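Local atomic coordinates of uncharacterized protein (PDB entry 2QS7), a protein that is of unknown function but, as a member of the DsrE/DsrF-like family, is a putative oxidoreductase. Residues W46-I51 / S106-F111; Q93-G98 / F122-V127. All blocks are in the same frame, centred on the assembly; numbering follows the deposited sequence.

Contact 1: residues W46-I51 / S106-F111; sequences WGLQAI and STTMEF
L48 reaches across from its helix with one methyl, CD2, and sets it between two consecutive residues of helix 106-111, T108 and M109. L48 CD2 lies 3.3 Å from T108 CG2 and equally 3.3 Å from CG of M109, a selenomethionine; both carbon pairs are closer than ordinary van der Waals contact. T108 CB adds a third approach, 3.5 Å from L48 CD2, while L48 CB stays looser at 3.9 Å from T108 CG2. CG anti to the L48 backbone N (chi1 -175°) places CD2 against these carbons; the leucine runs antiparallel alongside the T108 side chain and lies roughly perpendicular to that of M109. T108 presents its methyl to the leucine, and its buried hydroxyl instead hydrogen-bonds T44 OG1 and F45 N, at the start of helix 45-50. The two helices follow strands 38-43 and 99-105, neighbours in the parallel sheet of an alpha/beta fold, and each starts just beyond the carboxyl end of its strand. A104 of strand 99-105 and L119 also pack on the side chains of L48 and M109. Away from this point the helices meet little: E110 is exposed and does not touch the facing segment, while T107 and Q49 pack on Y84 and M71 of the second subunit, another copy of the protein. W46 and F111 turn to that subunit too: W46 stacks on Y68 of the second subunit and hydrogen-bonds D20 of the second subunit through NE1, and F111 meets Y84 of that subunit edge-to-face.

Contact 2: residues Q93-G98 / F122-V127; sequences QAKEIG and FVDDVV
The ammonium of K95 is shared between F122 O, a backbone carbonyl, and the carboxylate of D124. K95 NZ donates to F122 O at 2.7 Å, approaching with a C=O...N angle of 126° and tilted from the carbonyl plane. K95 NZ also forms a salt bridge to D124, 3.1 Å from OD1, which it meets on the syn side about 29° out of the carboxylate plane, and 3.2 Å from OD2 in a weak bond. K95 and D124 approach head-on; a bend at chi3 (76°) in the K95 chain brings CE within 3.6 Å of D124 OD2 and delivers NZ between its acceptors. With an alanine in place of K95, the D124 carboxylate is likely to lose its charge mate and F122 O this donor. In the next shell, D124 OD2 accepts a hydrogen bond from V102 N, which fixes the carboxylate against strand 99-105, so K95 is not its sole partner. F122 packs its side chain on V91 and Q92, about one turn earlier on the helix that bears K95. The pairing lies at the surface, tying the end of helix 87-97 to the segment that leads to strand 125-127. That short strand runs parallel to 99-105 as an outermost strand of the sheet within this chain, with D125 and V127 both in backbone hydrogen bonds to A104.

In the fold
The four segments alternate along the chain, 46-51, 93-98, 106-111 and 122-127, so the two contacts interlock, with centres about 17 Å apart. Strand 99-105 joins them: it follows the helix of 93-98 and leads directly into helix 106-111, placing contact 2 near its beginning and contact 1 beyond its carboxyl end. They also touch. S106 N lies 2.9 Å from V127 O, a probable hydrogen bond, while M109 SE packs 3.7 Å from V126 CG2 and I51 CD1 3.6 Å from V123 CG2. All four segments lie in the region that belongs to the DsrE/DsrF-like family; contact 1 is buried and borders the second subunit, whereas no other chain of the assembly touches contact 2.

Contact 1: residues W46-I51 / S106-F111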
loop_
_atom_site.group_PDB
_atom_site.type_symbol
_atom_site.label_atom_id
_atom_site.label_comp_id
_atom_site.label_asym_id
_atom_site.label_seq_id
_atom_site.Cartn_x
_atom_site.Cartn_y
_atom_site.Cartn_z
ATOM N N TRP A 46 8.249 -3.639 9.475
ATOM C CA TRP A 46 8.281 -5.096 9.361
ATOM C C TRP A 46 9.223 -5.573 8.278
ATOM O O TRP A 46 9.801 -6.663 8.362
ATOM C CB TRP A 46 6.869 -5.619 9.114
ATOM C CG TRP A 46 5.883 -5.018 10.028
ATOM C CD1 TRP A 46 4.773 -4.315 9.690
ATOM C CD2 TRP A 46 5.940 -5.026 11.459
ATOM N NE1 TRP A 46 4.115 -3.905 10.825
ATOM C CE2 TRP A 46 4.819 -4.315 11.922
ATOM C CE3 TRP A 46 6.837 -5.560 12.393
ATOM C CZ2 TRP A 46 4.555 -4.133 13.287
ATOM C CZ3 TRP A 46 6.592 -5.368 13.732
ATOM C CH2 TRP A 46 5.447 -4.666 14.173
ATOM N N GLY A 47 9.373 -4.743 7.261
ATOM C CA GLY A 47 10.255 -5.052 6.158
ATOM C C GLY A 47 11.689 -5.000 6.619
ATOM O O GLY A 47 12.528 -5.726 6.126
ATOM N N LEU A 48 11.989 -4.132 7.567
ATOM C CA LEU A 48 13.350 -4.040 8.064
ATOM C C LEU A 48 13.668 -5.295 8.855
ATOM O O LEU A 48 14.763 -5.843 8.793
ATOM C CB LEU A 48 13.497 -2.788 8.909
ATOM C CG LEU A 48 14.900 -2.511 9.402
ATOM C CD1 LEU A 48 15.873 -2.448 8.258
ATOM C CD2 LEU A 48 14.849 -1.216 10.145
ATOM N N GLN A 49 12.692 -5.774 9.589
ATOM C CA GLN A 49 12.840 -7.018 10.359
ATOM C C GLN A 49 13.224 -8.164 9.419
ATOM O O GLN A 49 14.068 -8.998 9.712
ATOM C CB GLN A 49 11.470 -7.378 10.951
ATOM C CG GLN A 49 11.463 -7.955 12.330
ATOM C CD GLN A 49 11.482 -6.864 13.368
ATOM O OE1 GLN A 49 11.046 -5.722 13.104
ATOM N NE2 GLN A 49 11.988 -7.190 14.548
ATOM N N ALA A 50 12.576 -8.176 8.262
ATOM C CA ALA A 50 12.762 -9.193 7.242
ATOM C C ALA A 50 14.171 -9.220 6.617
ATOM O O ALA A 50 14.558 -10.222 6.037
ATOM C CB ALA A 50 11.715 -8.989 6.149
ATOM N N ILE A 51 14.926 -8.131 6.703
ATOM C CA ILE A 51 16.282 -8.120 6.163
ATOM C C ILE A 51 17.361 -8.214 7.255
ATOM O O ILE A 51 18.535 -7.943 7.004
ATOM C CB ILE A 51 16.574 -6.913 5.271
ATOM C CG1 ILE A 51 16.365 -5.590 6.010
ATOM C CG2 ILE A 51 15.685 -6.927 4.027
ATOM C CD1 ILE A 51 16.958 -4.427 5.267
ATOM N N SER A 106 16.490 4.177 9.524
ATOM C CA SER A 106 17.132 4.415 10.803
ATOM C C SER A 106 16.152 4.541 11.965
ATOM O O SER A 106 16.490 4.148 13.074
ATOM C CB SER A 106 18.028 5.646 10.724
ATOM O OG SER A 106 17.292 6.775 10.324
ATOM N N THR A 107 14.947 5.059 11.733
ATOM C CA THR A 107 13.959 5.227 12.823
ATOM C C THR A 107 13.443 3.894 13.366
ATOM O O THR A 107 13.412 3.672 14.571
ATOM C CB THR A 107 12.777 6.101 12.387
ATOM O OG1 THR A 107 13.286 7.367 11.986
ATOM C CG2 THR A 107 11.797 6.333 13.538
ATOM N N THR A 108 13.050 3.016 12.463
ATOM C CA THR A 108 12.628 1.679 12.801
ATOM C C THR A 108 13.721 0.928 13.540
ATOM O O THR A 108 13.436 0.147 14.456
ATOM C CB THR A 108 12.370 0.844 11.494
ATOM O OG1 THR A 108 11.336 1.437 10.715
ATOM C CG2 THR A 108 12.030 -0.650 11.836
HETATM N N MSE A 109 14.971 1.116 13.126
HETATM C CA MSE A 109 16.081 0.419 13.786
HETATM C C MSE A 109 16.169 0.772 15.258
HETATM O O MSE A 109 16.526 -0.078 16.067
HETATM C CB MSE A 109 17.395 0.671 13.080
HETATM C CG MSE A 109 17.433 -0.024 11.755
HETATM SE SE MSE A 109 18.935 0.515 10.761
HETATM C CE MSE A 109 20.307 -0.135 11.937
ATOM N N GLU A 110 15.864 2.019 15.599
ATOM C CA GLU A 110 15.818 2.446 16.998
ATOM C C GLU A 110 14.625 1.802 17.702
ATOM O O GLU A 110 14.765 1.316 18.812
ATOM C CB GLU A 110 15.722 3.983 17.130
ATOM C CG GLU A 110 16.968 4.768 16.634
ATOM C CD GLU A 110 16.796 6.289 16.714
ATOM N N PHE A 111 13.453 1.800 17.058
ATOM C CA PHE A 111 12.251 1.191 17.658
ATOM C C PHE A 111 12.415 -0.289 17.953
ATOM O O PHE A 111 11.824 -0.776 18.919
ATOM C CB PHE A 111 10.966 1.239 16.800
ATOM C CG PHE A 111 10.401 2.613 16.512
ATOM C CD1 PHE A 111 10.760 3.746 17.246
ATOM C CD2 PHE A 111 9.386 2.733 15.549
ATOM C CE1 PHE A 111 10.186 4.997 16.954
ATOM C CE2 PHE A 111 8.796 3.954 15.268
ATOM C CZ PHE A 111 9.189 5.094 15.973
#

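Contact 2: residues Q93-G98 / F122-V127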
loop_
_atom_site.group_PDB
_atom_site.type_symbol
_atom_site.label_atom_id
_atom_site.label_comp_id
_atom_site.label_asym_id
_atom_site.label_seq_id
_atom_site.Cartn_x
_atom_site.Cartn_y
_atom_site.Cartn_z
ATOM N N GLN A 93 20.144 -10.663 -7.021
ATOM C CA GLN A 93 20.443 -10.879 -8.445
ATOM C C GLN A 93 20.204 -9.584 -9.205
ATOM O O GLN A 93 20.947 -9.258 -10.120
ATOM C CB GLN A 93 19.586 -11.996 -9.050
ATOM N N ALA A 94 19.169 -8.843 -8.820
ATOM C CA ALA A 94 18.866 -7.568 -9.479
ATOM C C ALA A 94 20.023 -6.593 -9.284
ATOM O O ALA A 94 20.382 -5.886 -10.220
ATOM C CB ALA A 94 17.576 -6.977 -8.976
ATOM N N LYS A 95 20.620 -6.574 -8.079
ATOM C CA LYS A 95 21.768 -5.694 -7.811
ATOM C C LYS A 95 22.928 -6.018 -8.721
ATOM O O LYS A 95 23.637 -5.122 -9.119
ATOM C CB LYS A 95 22.271 -5.782 -6.370
ATOM C CG LYS A 95 21.354 -5.220 -5.351
ATOM C CD LYS A 95 21.949 -5.245 -3.941
ATOM C CE LYS A 95 22.985 -4.163 -3.717
ATOM N NZ LYS A 95 23.415 -4.150 -2.267
ATOM N N GLU A 96 23.135 -7.299 -9.015
ATOM C CA GLU A 96 24.232 -7.724 -9.895
ATOM C C GLU A 96 23.940 -7.334 -11.344
ATOM O O GLU A 96 24.832 -6.942 -12.069
ATOM C CB GLU A 96 24.461 -9.240 -9.785
ATOM C CG GLU A 96 24.851 -9.736 -8.360
ATOM C CD GLU A 96 24.794 -11.281 -8.185
ATOM O OE1 GLU A 96 24.443 -11.996 -9.162
ATOM O OE2 GLU A 96 25.087 -11.781 -7.058
ATOM N N ILE A 97 22.681 -7.420 -11.748
ATOM C CA ILE A 97 22.255 -7.126 -13.121
ATOM C C ILE A 97 22.092 -5.633 -13.431
ATOM O O ILE A 97 22.491 -5.183 -14.499
ATOM C CB ILE A 97 20.915 -7.915 -13.416
ATOM C CG1 ILE A 97 21.253 -9.257 -14.059
ATOM C CG2 ILE A 97 19.933 -7.143 -14.310
ATOM C CD1 ILE A 97 22.204 -10.134 -13.231
ATOM N N GLY A 98 21.496 -4.881 -12.506
ATOM C CA GLY A 98 21.217 -3.481 -12.729
ATOM C C GLY A 98 21.639 -2.585 -11.605
ATOM O O GLY A 98 22.565 -2.907 -10.859
ATOM N N PHE A 122 23.717 -7.095 1.950
ATOM C CA PHE A 122 23.293 -6.396 0.768
ATOM C C PHE A 122 22.667 -5.026 1.036
ATOM O O PHE A 122 22.257 -4.363 0.112
ATOM C CB PHE A 122 22.423 -7.319 -0.102
ATOM C CG PHE A 122 20.971 -7.423 0.301
ATOM C CD1 PHE A 122 20.520 -7.118 1.570
ATOM C CD2 PHE A 122 20.061 -7.951 -0.602
ATOM C CE1 PHE A 122 19.175 -7.246 1.889
ATOM C CE2 PHE A 122 18.717 -8.093 -0.268
ATOM C CZ PHE A 122 18.283 -7.740 0.977
ATOM N N VAL A 123 22.576 -4.621 2.303
ATOM C CA VAL A 123 22.073 -3.289 2.634
ATOM C C VAL A 123 23.203 -2.322 2.335
ATOM O O VAL A 123 24.328 -2.496 2.800
ATOM C CB VAL A 123 21.669 -3.171 4.101
ATOM C CG1 VAL A 123 21.376 -1.708 4.489
ATOM C CG2 VAL A 123 20.482 -4.117 4.394
ATOM N N ASP A 124 22.903 -1.318 1.541
ATOM C CA ASP A 124 23.875 -0.324 1.135
ATOM C C ASP A 124 24.035 0.788 2.157
ATOM O O ASP A 124 25.124 1.273 2.372
ATOM C CB ASP A 124 23.459 0.248 -0.235
ATOM C CG ASP A 124 23.491 -0.819 -1.303
ATOM O OD1 ASP A 124 24.580 -1.399 -1.477
ATOM O OD2 ASP A 124 22.453 -1.129 -1.925
ATOM N N ASP A 125 22.963 1.213 2.798
ATOM C CA ASP A 125 23.086 2.293 3.752
ATOM C C ASP A 125 21.878 2.365 4.662
ATOM O O ASP A 125 20.845 1.796 4.368
ATOM C CB ASP A 125 23.235 3.634 3.013
ATOM C CG ASP A 125 23.961 4.691 3.846
ATOM O OD1 ASP A 125 24.249 4.453 5.061
ATOM O OD2 ASP A 125 24.260 5.767 3.279
ATOM N N VAL A 126 22.052 3.068 5.783
ATOM C CA VAL A 126 21.012 3.299 6.777
ATOM C C VAL A 126 20.698 4.766 6.647
ATOM O O VAL A 126 21.607 5.596 6.754
ATOM C CB VAL A 126 21.474 3.002 8.230
ATOM C CG1 VAL A 126 20.488 3.576 9.250
ATOM C CG2 VAL A 126 21.635 1.506 8.440
ATOM N N VAL A 127 19.436 5.087 6.393
ATOM C CA VAL A 127 19.043 6.448 6.137
ATOM C C VAL A 127 17.681 6.742 6.734
ATOM O O VAL A 127 16.955 5.850 7.178
ATOM C CB VAL A 127 18.966 6.689 4.612
ATOM C CG1 VAL A 127 20.245 6.238 3.929
ATOM C CG2 VAL A 127 17.794 5.974 3.982
#